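Local coordinates for G-protein alpha subunit Galpha7 (PDB 6NE6) that probably binds and hydrolyses GTP as the alpha subunit of a heterotrimeric G protein, switching signalling on and off in the amoeba Naegleria fowleri, at residues A[17-22]-A[155-160]; A[40-45]-A[145-150]; A[59-64]-A[78-83]; A[108-111]-A[115-118]; A[173-178]-A[321-326]. All blocks are in the same frame, centred on the assembly; numbering follows the deposited sequence.

How the contacts relate
Contact 1 lies at the probable P-loop, and contact 2 joins the start of helix 39-66 to the loop before helix 150-154, their centres 18 Å apart. Contacts 3 and 4 lie inside the helical part and contact 5 on the sheet domain, across the chain's centre. Contact 3 is buried and wholly apolar at its side chains; contact 1 is its opposite, a surface contact of charges and a carbonyl. Contacts 2, 4 and 5 are partly buried; 2 and 4 include exposed residues, while 5 has none fully exposed. Helix 39-66 serves both contact 2 and contact 3, whose centres are 27 Å apart, while contacts 3 and 4 touch directly, I83 and L109 meeting between them.

Contact 1 (A[17-22]-A[155-160]); sequences AGDSGK and RARIKT. With EDO (1,2-ethanediol), chain D.
R157 reaches from the 155-160 loop to the backbone of G18 and the carboxylate of D19. Its CB points toward the other loop, and with CG anti to the backbone N (chi1 -168°) the chain runs out across D19 at about a right angle. R157 CG passes 3.8 Å from G18 O. R157 CD lies 3.3 Å from D19 OD1, then the chain bends at chi3 (63°). R157 NE is 3.9 Å from D19 OD1, a long salt bridge in which the oxygen stands well out of the guanidinium plane, so charge alone acts; NE has its closer partner in E128. The 17-22 loop, between strand 10-16 and helix 22-32, carries G21 and K22 of what is probably the P-loop (Walker A), the loop that wraps the nucleotide phosphates in G-protein alpha subunits. At the tip, R157 NH1 donates to G18 O over 3.2 Å, coming from above the carbonyl plane and not along a lone pair. C1 of a 1,2-ethanediol lies 3.9 Å from R157 NH2; the diol, probably from the crystallisation liquor, hydrogen-bonds through O1 to D19 OD2 at 2.7 Å. That oxygen also forms a salt bridge with R221.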
# COMPACT_ATOMS: atom_id res chain seq x y z
N ALA A 17 -3.78 -3.87 -6.75
CA ALA A 17 -2.39 -3.84 -7.21
C ALA A 17 -1.42 -3.91 -6.03
O ALA A 17 -1.80 -3.85 -4.85
CB ALA A 17 -2.13 -2.58 -8.03
N GLY A 18 -0.14 -4.06 -6.37
CA GLY A 18 0.89 -4.27 -5.37
C GLY A 18 1.18 -3.07 -4.49
O GLY A 18 1.73 -3.24 -3.40
N ASP A 19 0.84 -1.86 -4.95
CA ASP A 19 0.96 -0.64 -4.16
C ASP A 19 -0.40 0.03 -3.97
O ASP A 19 -0.50 1.26 -3.88
CB ASP A 19 1.96 0.33 -4.81
CG ASP A 19 2.58 1.33 -3.82
OD1 ASP A 19 2.47 1.14 -2.59
OD2 ASP A 19 3.18 2.32 -4.29
N SER A 20 -1.46 -0.77 -3.90
CA SER A 20 -2.80 -0.27 -3.57
C SER A 20 -2.99 -0.03 -2.08
O SER A 20 -3.92 0.69 -1.70
CB SER A 20 -3.86 -1.28 -4.03
OG SER A 20 -3.75 -2.48 -3.28
N GLY A 21 -2.14 -0.62 -1.25
CA GLY A 21 -2.35 -0.58 0.18
C GLY A 21 -3.23 -1.69 0.70
O GLY A 21 -3.57 -1.67 1.89
N LYS A 22 -3.61 -2.66 -0.13
CA LYS A 22 -4.45 -3.73 0.38
C LYS A 22 -3.75 -4.50 1.49
O LYS A 22 -4.41 -4.94 2.45
CB LYS A 22 -4.89 -4.66 -0.75
CG LYS A 22 -3.81 -5.54 -1.32
CD LYS A 22 -4.43 -6.62 -2.25
CE LYS A 22 -3.34 -7.54 -2.79
NZ LYS A 22 -3.88 -8.74 -3.48
N ARG A 155 3.87 -0.36 7.88
CA ARG A 155 4.31 0.51 6.79
C ARG A 155 5.23 -0.18 5.78
O ARG A 155 5.53 0.42 4.75
CB ARG A 155 5.02 1.73 7.38
CG ARG A 155 4.06 2.71 8.02
CD ARG A 155 4.78 3.97 8.38
NE ARG A 155 3.93 4.97 9.03
CZ ARG A 155 3.40 6.02 8.41
NH1 ARG A 155 3.62 6.22 7.11
NH2 ARG A 155 2.67 6.88 9.09
N ALA A 156 5.66 -1.41 6.04
CA ALA A 156 6.58 -2.11 5.15
C ALA A 156 5.78 -2.88 4.10
O ALA A 156 5.02 -3.78 4.44
CB ALA A 156 7.46 -3.07 5.94
N ARG A 157 6.00 -2.54 2.83
CA ARG A 157 5.24 -3.15 1.74
C ARG A 157 5.91 -4.47 1.37
O ARG A 157 6.82 -4.52 0.55
CB ARG A 157 5.17 -2.20 0.55
CG ARG A 157 4.16 -2.60 -0.54
CD ARG A 157 4.09 -1.56 -1.64
NE ARG A 157 5.36 -1.42 -2.35
CZ ARG A 157 5.71 -2.16 -3.39
NH1 ARG A 157 4.86 -3.08 -3.86
NH2 ARG A 157 6.89 -1.98 -3.97
N ILE A 158 5.44 -5.56 1.97
CA ILE A 158 5.97 -6.91 1.73
C ILE A 158 4.94 -7.70 0.94
O ILE A 158 3.78 -7.79 1.35
CB ILE A 158 6.30 -7.62 3.06
CG1 ILE A 158 7.00 -6.67 4.03
CG2 ILE A 158 7.13 -8.86 2.79
CD1 ILE A 158 8.43 -6.36 3.66
N LYS A 159 5.37 -8.26 -0.19
CA LYS A 159 4.44 -8.93 -1.11
C LYS A 159 3.97 -10.26 -0.54
O LYS A 159 4.78 -11.08 -0.10
CB LYS A 159 5.11 -9.15 -2.46
CG LYS A 159 4.19 -9.72 -3.54
CD LYS A 159 4.89 -9.66 -4.89
CE LYS A 159 3.98 -10.03 -6.05
NZ LYS A 159 4.68 -9.82 -7.35
N THR A 160 2.66 -10.48 -0.58
CA THR A 160 2.08 -11.73 -0.13
C THR A 160 2.30 -12.81 -1.18
O THR A 160 1.98 -12.62 -2.36
CB THR A 160 0.59 -11.54 0.16
OG1 THR A 160 0.43 -10.59 1.22
CG2 THR A 160 -0.07 -12.85 0.58
C1 EDO D . 6.23 1.81 -4.82
O1 EDO D . 5.22 1.47 -5.77
C2 EDO D . 7.51 2.20 -5.56
O2 EDO D . 7.23 3.35 -6.36

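Contact 2 (A[40-45]-A[145-150]); sequences EEKTKI and DYMPSE
Aliphatic packing with one water bridge joins K42, on helix 39-66, to M147 and P148 in the loop that precedes helix 150-154. The closest backbones are those of K42 and P148, with CA atoms 5.6 Å apart. K42 points its CB toward the loop, and beyond CG its chain is fully extended, so its methylenes run past the carbonyl oxygen of P148: K42 CD comes within 3.3 Å of P148 O. K42 NZ stops 4.1 Å from P148 O, and a water links the two, accepting from K42 NZ at 3.1 Å and donating to P148 O at 2.8 Å. The proline ring lies against the helix backbone, P148 CG 3.5 Å from K42 O. In G-protein alpha subunits the long helix that 39-66 resembles opens the helical domain, and here the loop leading to helix 150-154 packs beside its first turns; P148 also touches K46 and I49 on the helix and V153 beyond the loop. M147 is bent at chi2 and chi3 (-66° and -52°), which folds its methyl back onto the helix, where M147 CE lies 3.5 Å from K42 CB. The same CE is 3.8 Å from T43 OG1, the hydroxyl that bonds to the T39 carbonyl one turn back. S149 caps the start of helix 150-154, its OG accepting from the backbone N of D152.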
# COMPACT_ATOMS: atom_id res chain seq x y z
N GLU A 40 9.41 -13.52 16.30
CA GLU A 40 9.97 -14.15 15.11
C GLU A 40 9.63 -13.35 13.85
O GLU A 40 10.51 -13.09 13.01
CB GLU A 40 9.45 -15.58 14.97
CG GLU A 40 9.97 -16.34 13.73
CD GLU A 40 9.49 -17.78 13.66
OE1 GLU A 40 8.88 -18.25 14.65
OE2 GLU A 40 9.73 -18.45 12.64
N GLU A 41 8.37 -12.93 13.71
CA GLU A 41 7.99 -12.14 12.54
C GLU A 41 8.80 -10.86 12.45
O GLU A 41 9.29 -10.50 11.37
CB GLU A 41 6.50 -11.81 12.57
CG GLU A 41 5.61 -12.95 12.21
CD GLU A 41 4.16 -12.51 12.15
OE1 GLU A 41 3.66 -12.00 13.18
OE2 GLU A 41 3.53 -12.67 11.09
N LYS A 42 8.93 -10.14 13.57
CA LYS A 42 9.69 -8.89 13.57
C LYS A 42 11.15 -9.14 13.22
O LYS A 42 11.77 -8.35 12.49
CB LYS A 42 9.57 -8.20 14.93
CG LYS A 42 8.18 -7.64 15.26
CD LYS A 42 8.21 -7.14 16.72
CE LYS A 42 6.91 -6.55 17.20
NZ LYS A 42 7.06 -6.25 18.66
N THR A 43 11.74 -10.22 13.76
CA THR A 43 13.12 -10.57 13.44
C THR A 43 13.29 -10.82 11.95
O THR A 43 14.29 -10.40 11.35
CB THR A 43 13.54 -11.81 14.24
OG1 THR A 43 13.40 -11.55 15.65
CG2 THR A 43 15.00 -12.18 13.94
N LYS A 44 12.33 -11.51 11.34
CA LYS A 44 12.46 -11.84 9.92
C LYS A 44 12.26 -10.62 9.04
O LYS A 44 12.88 -10.53 7.98
CB LYS A 44 11.49 -12.95 9.55
CG LYS A 44 11.92 -14.31 10.08
CD LYS A 44 10.86 -15.38 9.89
CE LYS A 44 11.40 -16.73 10.37
NZ LYS A 44 10.41 -17.83 10.20
N ILE A 45 11.39 -9.69 9.46
CA ILE A 45 11.09 -8.52 8.64
C ILE A 45 12.17 -7.46 8.77
O ILE A 45 12.31 -6.62 7.86
CB ILE A 45 9.70 -7.98 9.02
CG1 ILE A 45 8.64 -9.01 8.67
CG2 ILE A 45 9.38 -6.66 8.30
CD1 ILE A 45 7.22 -8.65 9.10
N ASP A 145 20.45 -2.44 18.57
CA ASP A 145 19.43 -3.23 19.26
C ASP A 145 18.06 -3.18 18.58
O ASP A 145 17.06 -3.55 19.20
CB ASP A 145 19.30 -2.76 20.72
CG ASP A 145 18.66 -1.38 20.86
OD1 ASP A 145 18.38 -0.72 19.83
OD2 ASP A 145 18.42 -0.95 22.00
N TYR A 146 18.00 -2.72 17.33
CA TYR A 146 16.72 -2.44 16.69
C TYR A 146 15.87 -3.70 16.52
O TYR A 146 16.36 -4.74 16.10
CB TYR A 146 16.95 -1.80 15.32
CG TYR A 146 15.70 -1.69 14.46
CD1 TYR A 146 14.59 -0.98 14.90
CD2 TYR A 146 15.65 -2.26 13.19
CE1 TYR A 146 13.45 -0.86 14.11
CE2 TYR A 146 14.52 -2.14 12.39
CZ TYR A 146 13.42 -1.43 12.85
OH TYR A 146 12.29 -1.30 12.06
N MET A 147 14.59 -3.57 16.88
CA MET A 147 13.57 -4.57 16.60
C MET A 147 12.39 -3.81 16.03
O MET A 147 11.90 -2.87 16.69
CB MET A 147 13.17 -5.36 17.86
CG MET A 147 14.20 -6.39 18.26
SD MET A 147 14.26 -7.66 16.98
CE MET A 147 12.52 -8.03 16.89
N PRO A 148 11.93 -4.14 14.83
CA PRO A 148 10.82 -3.40 14.21
C PRO A 148 9.63 -3.23 15.14
O PRO A 148 9.21 -4.16 15.85
CB PRO A 148 10.45 -4.28 13.01
CG PRO A 148 11.77 -4.87 12.61
CD PRO A 148 12.52 -5.12 13.89
N SER A 149 9.09 -2.01 15.15
CA SER A 149 7.86 -1.71 15.85
C SER A 149 6.66 -2.19 15.04
O SER A 149 6.74 -2.49 13.85
CB SER A 149 7.72 -0.21 16.10
OG SER A 149 7.57 0.50 14.87
N GLU A 150 5.53 -2.23 15.73
CA GLU A 150 4.25 -2.49 15.08
C GLU A 150 4.06 -1.58 13.87
O GLU A 150 3.74 -2.05 12.77
CB GLU A 150 3.15 -2.27 16.12
CG GLU A 150 1.84 -2.89 15.82
CD GLU A 150 0.95 -2.83 17.04
OE1 GLU A 150 0.34 -1.77 17.27
OE2 GLU A 150 0.90 -3.83 17.79
O HOH W 1 9.25 -4.08 18.63

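Contact 3 (A[59-64]-A[78-83]); sequences VLIQAT and QRAEKI
The carbonyl oxygen of I61 is gripped by the hydroxyl of T64, T64 OG1 to I61 O 2.7 Å, with the donor in the carbonyl plane on a lone pair; the side chain of the same I61 makes the whole contact with A80 and I83. Helices 39-66 and 74-89 are consecutive in the chain and belong to the all-helical part that G-protein alpha subunits carry beside their nucleotide-binding domain. Their closest approach here is at I61 and A80, whose CA atoms are 6.6 Å apart, near enough because A80 offers only a methyl. That methyl meets the side chain of I61 along its length: CB of A80 lies 4.0 Å from I61 CG1 and 3.9 Å from I61 CD1. With CG1 anti to the carbonyl carbon (chi1 -68°) and chi2 near 163°, the I61 chain extends across the gap toward the second helix. Its end sits beside the backbone as well as the side chains, I61 CD1 coming 3.5 Å from A80 O. No hydrogen bond crosses between the two segments, and the three touching residues are all buried. L109 of helix 100-109 packs on I61, A80 and I83 alike, closing the cluster from the next helix in the chain. R79 and K82 both pair with D105 of helix 100-109, tying helix 74-89 to it. I83 crosses I61 obliquely, and in the conformer given its branch methyl, I83 CG2, lies 3.7 Å from I61 CD1.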
# COMPACT_ATOMS: atom_id res chain seq x y z
N VAL A 59 17.09 5.31 -4.86
CA VAL A 59 16.21 5.96 -5.83
C VAL A 59 16.38 7.47 -5.76
O VAL A 59 16.44 8.14 -6.80
CB VAL A 59 14.74 5.55 -5.58
CG1 VAL A 59 13.80 6.37 -6.48
CG2 VAL A 59 14.57 4.06 -5.88
N LEU A 60 16.47 8.02 -4.55
CA LEU A 60 16.69 9.45 -4.40
C LEU A 60 18.02 9.88 -5.00
O LEU A 60 18.11 10.92 -5.66
CB LEU A 60 16.59 9.85 -2.93
CG LEU A 60 15.15 9.82 -2.41
CD1 LEU A 60 15.07 9.86 -0.90
CD2 LEU A 60 14.36 11.00 -3.01
N ILE A 61 19.08 9.08 -4.79
CA ILE A 61 20.37 9.41 -5.38
C ILE A 61 20.27 9.44 -6.89
O ILE A 61 20.73 10.38 -7.55
CB ILE A 61 21.45 8.42 -4.91
CG1 ILE A 61 21.73 8.60 -3.42
CG2 ILE A 61 22.76 8.63 -5.72
CD1 ILE A 61 22.47 7.40 -2.79
N GLN A 62 19.66 8.41 -7.48
CA GLN A 62 19.49 8.38 -8.93
C GLN A 62 18.66 9.57 -9.40
O GLN A 62 18.93 10.14 -10.47
CB GLN A 62 18.82 7.08 -9.37
CG GLN A 62 19.57 5.82 -9.00
CD GLN A 62 21.05 5.95 -9.22
OE1 GLN A 62 21.51 6.27 -10.32
NE2 GLN A 62 21.82 5.72 -8.17
N ALA A 63 17.66 9.95 -8.61
CA ALA A 63 16.81 11.09 -8.96
C ALA A 63 17.61 12.38 -9.03
O ALA A 63 17.35 13.22 -9.90
CB ALA A 63 15.67 11.21 -7.95
N THR A 64 18.57 12.58 -8.12
CA THR A 64 19.38 13.80 -8.20
C THR A 64 20.18 13.83 -9.49
O THR A 64 20.42 14.91 -10.06
CB THR A 64 20.35 13.96 -7.01
OG1 THR A 64 21.41 12.99 -7.11
CG2 THR A 64 19.64 13.87 -5.66
N GLN A 78 30.60 11.02 -2.08
CA GLN A 78 31.21 9.71 -1.89
C GLN A 78 30.30 8.81 -1.08
O GLN A 78 30.22 7.60 -1.32
CB GLN A 78 32.57 9.87 -1.22
CG GLN A 78 33.61 10.53 -2.12
CD GLN A 78 34.86 10.95 -1.37
OE1 GLN A 78 34.89 11.02 -0.14
NE2 GLN A 78 35.92 11.26 -2.13
N ARG A 79 29.58 9.39 -0.13
CA ARG A 79 28.59 8.66 0.64
C ARG A 79 27.48 8.13 -0.27
O ARG A 79 27.05 6.97 -0.15
CB ARG A 79 28.05 9.60 1.72
CG ARG A 79 27.13 9.02 2.75
CD ARG A 79 26.93 10.05 3.86
NE ARG A 79 28.01 10.01 4.85
CZ ARG A 79 28.71 11.06 5.27
NH1 ARG A 79 28.44 12.29 4.82
NH2 ARG A 79 29.68 10.88 6.17
N ALA A 80 27.03 8.95 -1.21
CA ALA A 80 26.02 8.51 -2.16
C ALA A 80 26.55 7.39 -3.04
O ALA A 80 25.82 6.42 -3.32
CB ALA A 80 25.56 9.70 -3.01
N GLU A 81 27.80 7.49 -3.49
CA GLU A 81 28.39 6.41 -4.28
C GLU A 81 28.46 5.11 -3.48
O GLU A 81 28.21 4.03 -4.02
CB GLU A 81 29.78 6.81 -4.78
CG GLU A 81 29.77 7.88 -5.85
CD GLU A 81 31.04 7.89 -6.67
OE1 GLU A 81 31.07 7.23 -7.73
OE2 GLU A 81 32.02 8.54 -6.24
N LYS A 82 28.81 5.20 -2.19
CA LYS A 82 28.84 4.01 -1.35
C LYS A 82 27.46 3.35 -1.28
O LYS A 82 27.33 2.13 -1.43
CB LYS A 82 29.33 4.35 0.06
CG LYS A 82 29.02 3.27 1.09
CD LYS A 82 29.28 3.72 2.53
CE LYS A 82 28.86 2.64 3.53
NZ LYS A 82 29.20 2.95 4.95
N ILE A 83 26.41 4.16 -1.07
CA ILE A 83 25.07 3.61 -0.95
C ILE A 83 24.63 2.99 -2.26
O ILE A 83 24.03 1.90 -2.27
CB ILE A 83 24.10 4.69 -0.44
CG1 ILE A 83 24.31 4.90 1.07
CG2 ILE A 83 22.66 4.32 -0.78
CD1 ILE A 83 24.00 6.30 1.59

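Contact 4 (A[108-111]-A[115-118]); sequences ELWK and ILQA
The chain leaves helix 100-109 and turns into helix 113-120 within a few residues, bringing the CA atoms of W110 and I115 to 6.6 Å. I115, in the first turn of helix 113-120, points its CB at the old helix and sits against the carbonyl of L109, with I115 CB and L109 O 3.6 Å apart. The end of L116 lies against the next carbonyl: L116 CD2 is 3.4 Å from W110 O. That methyl also lies over one face of the W110 indole, 4.0 Å from the centroid of the six-membered ring and 18° off the normal, a CH-pi contact. W110 has CG anti to its own N (chi1 -179°), which swings the indole toward the second helix although its CB starts away from it. I115 CG2 is farther, 4.3 Å from W110 CE3, and stands oblique to the ring. The corner between the two helices packs on the rest of the helical domain, with L109 touching N76 and I115 touching L60 and T64. No hydrogen bond crosses between the segments; with methyls against the carbonyls and the ring face, the contact probably rests mainly on dispersion and close packing, while the indole N-H is spent on D136 outside it.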
# COMPACT_ATOMS: atom_id res chain seq x y z
N GLU A 108 22.75 10.92 7.26
CA GLU A 108 23.45 12.13 6.81
C GLU A 108 22.99 12.53 5.41
O GLU A 108 22.75 13.71 5.14
CB GLU A 108 24.96 11.91 6.88
CG GLU A 108 25.80 13.17 6.77
CD GLU A 108 25.56 14.18 7.89
OE1 GLU A 108 25.33 13.79 9.07
OE2 GLU A 108 25.59 15.39 7.59
N LEU A 109 22.84 11.56 4.50
CA LEU A 109 22.37 11.89 3.16
C LEU A 109 20.94 12.40 3.16
O LEU A 109 20.55 13.16 2.26
CB LEU A 109 22.47 10.67 2.24
CG LEU A 109 23.67 10.55 1.30
CD1 LEU A 109 23.35 9.50 0.24
CD2 LEU A 109 24.04 11.87 0.65
N TRP A 110 20.12 11.99 4.12
CA TRP A 110 18.76 12.50 4.20
C TRP A 110 18.72 14.00 4.49
O TRP A 110 17.66 14.63 4.31
CB TRP A 110 18.00 11.68 5.25
CG TRP A 110 16.55 11.99 5.53
CD1 TRP A 110 15.99 12.15 6.76
CD2 TRP A 110 15.46 12.09 4.58
NE1 TRP A 110 14.64 12.38 6.65
CE2 TRP A 110 14.29 12.34 5.32
CE3 TRP A 110 15.37 12.01 3.19
CZ2 TRP A 110 13.03 12.51 4.72
CZ3 TRP A 110 14.12 12.18 2.58
CH2 TRP A 110 12.97 12.43 3.36
N LYS A 111 19.85 14.60 4.90
CA LYS A 111 19.98 16.05 5.08
C LYS A 111 20.48 16.78 3.84
O LYS A 111 20.48 18.02 3.83
CB LYS A 111 20.93 16.36 6.25
CG LYS A 111 20.60 15.64 7.55
CD LYS A 111 21.71 15.90 8.58
CE LYS A 111 21.79 14.80 9.63
NZ LYS A 111 23.05 14.90 10.45
N ILE A 115 19.17 15.69 -2.35
CA ILE A 115 18.28 14.58 -2.01
C ILE A 115 16.89 15.10 -1.67
O ILE A 115 15.88 14.55 -2.11
CB ILE A 115 18.89 13.77 -0.85
CG1 ILE A 115 20.15 13.06 -1.31
CG2 ILE A 115 17.87 12.78 -0.27
CD1 ILE A 115 19.89 11.93 -2.35
N LEU A 116 16.83 16.16 -0.86
CA LEU A 116 15.53 16.68 -0.44
C LEU A 116 14.78 17.33 -1.60
O LEU A 116 13.54 17.31 -1.63
CB LEU A 116 15.70 17.65 0.74
CG LEU A 116 16.10 16.97 2.06
CD1 LEU A 116 16.36 17.95 3.20
CD2 LEU A 116 15.06 15.91 2.48
N GLN A 117 15.51 17.90 -2.56
CA GLN A 117 14.85 18.42 -3.77
C GLN A 117 14.24 17.29 -4.57
O GLN A 117 13.13 17.41 -5.12
CB GLN A 117 15.86 19.20 -4.62
CG GLN A 117 16.25 20.60 -4.07
CD GLN A 117 15.14 21.64 -4.25
OE1 GLN A 117 14.25 21.48 -5.11
NE2 GLN A 117 15.18 22.69 -3.45
N ALA A 118 14.96 16.17 -4.67
CA ALA A 118 14.40 15.00 -5.34
C ALA A 118 13.18 14.49 -4.59
O ALA A 118 12.17 14.12 -5.20
CB ALA A 118 15.47 13.91 -5.46

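Contact 5 (A[173-178]-A[321-326]); sequences LPFCMI and DILSAE
L323 fills the tight part of this contact, its CD2 wedged between L173 and F175. L323 CD2 is 3.6 Å from L173 CD1 and equally 3.6 Å from F175 CZ, standing oblique to the phenyl ring, while L323 CG lies in the ring plane at its edge, 3.8 Å from F175 CZ. With chi1 of F175 at -71°, CG is anti to the carbonyl carbon and the ring projects from the strand to the helix. I322 is looser: I322 CG2 comes to the ring edge near the plane, but only to 4.2 Å from F175 CE1, and the two side chains slide past each other in opposite directions. Toward solvent the contact thins out: L173 and L323 are partly exposed, and E326, at the exposed end of the segment, forms a long, weak ion pair with K10. On the buried side F175 meets the ring of F168 on the adjacent strand, and I322 touches Y244. Segments 173-178 and 321-326 run at 123° to each other, their axes 11.7 Å apart at closest, a helix packed across one face of a mixed sheet, as expected of the Ras-like, P-loop NTPase fold of G-protein alpha subunits, where the C-terminal helix covers the sheet.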
# COMPACT_ATOMS: atom_id res chain seq x y z
N LEU A 173 -21.64 -13.07 14.10
CA LEU A 173 -21.51 -13.92 12.92
C LEU A 173 -20.06 -13.99 12.47
O LEU A 173 -19.32 -13.00 12.58
CB LEU A 173 -22.39 -13.43 11.77
CG LEU A 173 -23.88 -13.54 12.10
CD1 LEU A 173 -24.72 -12.72 11.14
CD2 LEU A 173 -24.28 -15.01 12.07
N PRO A 174 -19.63 -15.14 11.97
CA PRO A 174 -18.21 -15.31 11.61
C PRO A 174 -17.89 -14.78 10.23
O PRO A 174 -18.62 -15.00 9.25
CB PRO A 174 -18.01 -16.82 11.67
CG PRO A 174 -19.36 -17.39 11.35
CD PRO A 174 -20.36 -16.42 11.96
N PHE A 175 -16.74 -14.11 10.16
CA PHE A 175 -16.18 -13.52 8.95
C PHE A 175 -14.71 -13.87 8.87
O PHE A 175 -14.08 -14.29 9.84
CB PHE A 175 -16.29 -11.99 8.95
CG PHE A 175 -17.66 -11.45 8.78
CD1 PHE A 175 -18.05 -10.93 7.55
CD2 PHE A 175 -18.55 -11.38 9.85
CE1 PHE A 175 -19.32 -10.39 7.37
CE2 PHE A 175 -19.82 -10.84 9.68
CZ PHE A 175 -20.20 -10.35 8.44
N CYS A 176 -14.13 -13.63 7.70
CA CYS A 176 -12.68 -13.55 7.65
C CYS A 176 -12.27 -12.70 6.47
O CYS A 176 -13.00 -12.56 5.48
CB CYS A 176 -12.03 -14.92 7.57
SG CYS A 176 -12.02 -15.55 5.92
N MET A 177 -11.12 -12.06 6.63
CA MET A 177 -10.52 -11.31 5.54
C MET A 177 -9.34 -12.10 4.98
O MET A 177 -8.56 -12.69 5.73
CB MET A 177 -10.07 -9.93 6.00
CG MET A 177 -9.37 -9.15 4.90
SD MET A 177 -9.04 -7.47 5.44
CE MET A 177 -10.70 -6.84 5.57
N ILE A 178 -9.25 -12.13 3.65
CA ILE A 178 -8.26 -12.92 2.92
C ILE A 178 -7.32 -12.01 2.15
O ILE A 178 -7.78 -11.10 1.45
CB ILE A 178 -8.93 -13.90 1.93
CG1 ILE A 178 -9.96 -14.77 2.65
CG2 ILE A 178 -7.88 -14.71 1.17
CD1 ILE A 178 -10.93 -15.43 1.68
N ASP A 321 -23.16 -3.77 5.85
CA ASP A 321 -23.87 -3.84 4.59
C ASP A 321 -23.89 -5.26 4.04
O ASP A 321 -24.90 -5.69 3.47
CB ASP A 321 -23.25 -2.89 3.58
CG ASP A 321 -24.06 -2.83 2.31
OD1 ASP A 321 -25.22 -2.38 2.38
OD2 ASP A 321 -23.55 -3.26 1.26
N ILE A 322 -22.79 -6.00 4.19
CA ILE A 322 -22.78 -7.40 3.78
C ILE A 322 -23.89 -8.16 4.49
O ILE A 322 -24.64 -8.93 3.87
CB ILE A 322 -21.41 -8.04 4.05
CG1 ILE A 322 -20.38 -7.53 3.07
CG2 ILE A 322 -21.52 -9.56 3.94
CD1 ILE A 322 -18.95 -7.90 3.46
N LEU A 323 -24.01 -7.95 5.80
CA LEU A 323 -25.05 -8.64 6.56
C LEU A 323 -26.44 -8.23 6.09
O LEU A 323 -27.35 -9.06 6.04
CB LEU A 323 -24.89 -8.38 8.05
CG LEU A 323 -23.72 -9.09 8.74
CD1 LEU A 323 -23.76 -8.84 10.23
CD2 LEU A 323 -23.78 -10.58 8.43
N SER A 324 -26.61 -6.96 5.73
CA SER A 324 -27.93 -6.49 5.33
C SER A 324 -28.36 -7.12 4.00
O SER A 324 -29.56 -7.31 3.77
CB SER A 324 -27.97 -4.96 5.25
OG SER A 324 -27.36 -4.49 4.06
N ALA A 325 -27.41 -7.46 3.14
CA ALA A 325 -27.69 -8.10 1.86
C ALA A 325 -27.86 -9.61 1.96
O ALA A 325 -28.32 -10.23 1.00
CB ALA A 325 -26.57 -7.78 0.86
N GLU A 326 -27.51 -10.21 3.10
CA GLU A 326 -27.55 -11.66 3.24
C GLU A 326 -28.94 -12.21 2.97
O GLU A 326 -29.10 -13.25 2.31
CB GLU A 326 -27.07 -12.06 4.64
CG GLU A 326 -27.03 -13.55 4.93
CD GLU A 326 -26.31 -13.86 6.24
OE1 GLU A 326 -25.17 -13.40 6.41
OE2 GLU A 326 -26.90 -14.55 7.10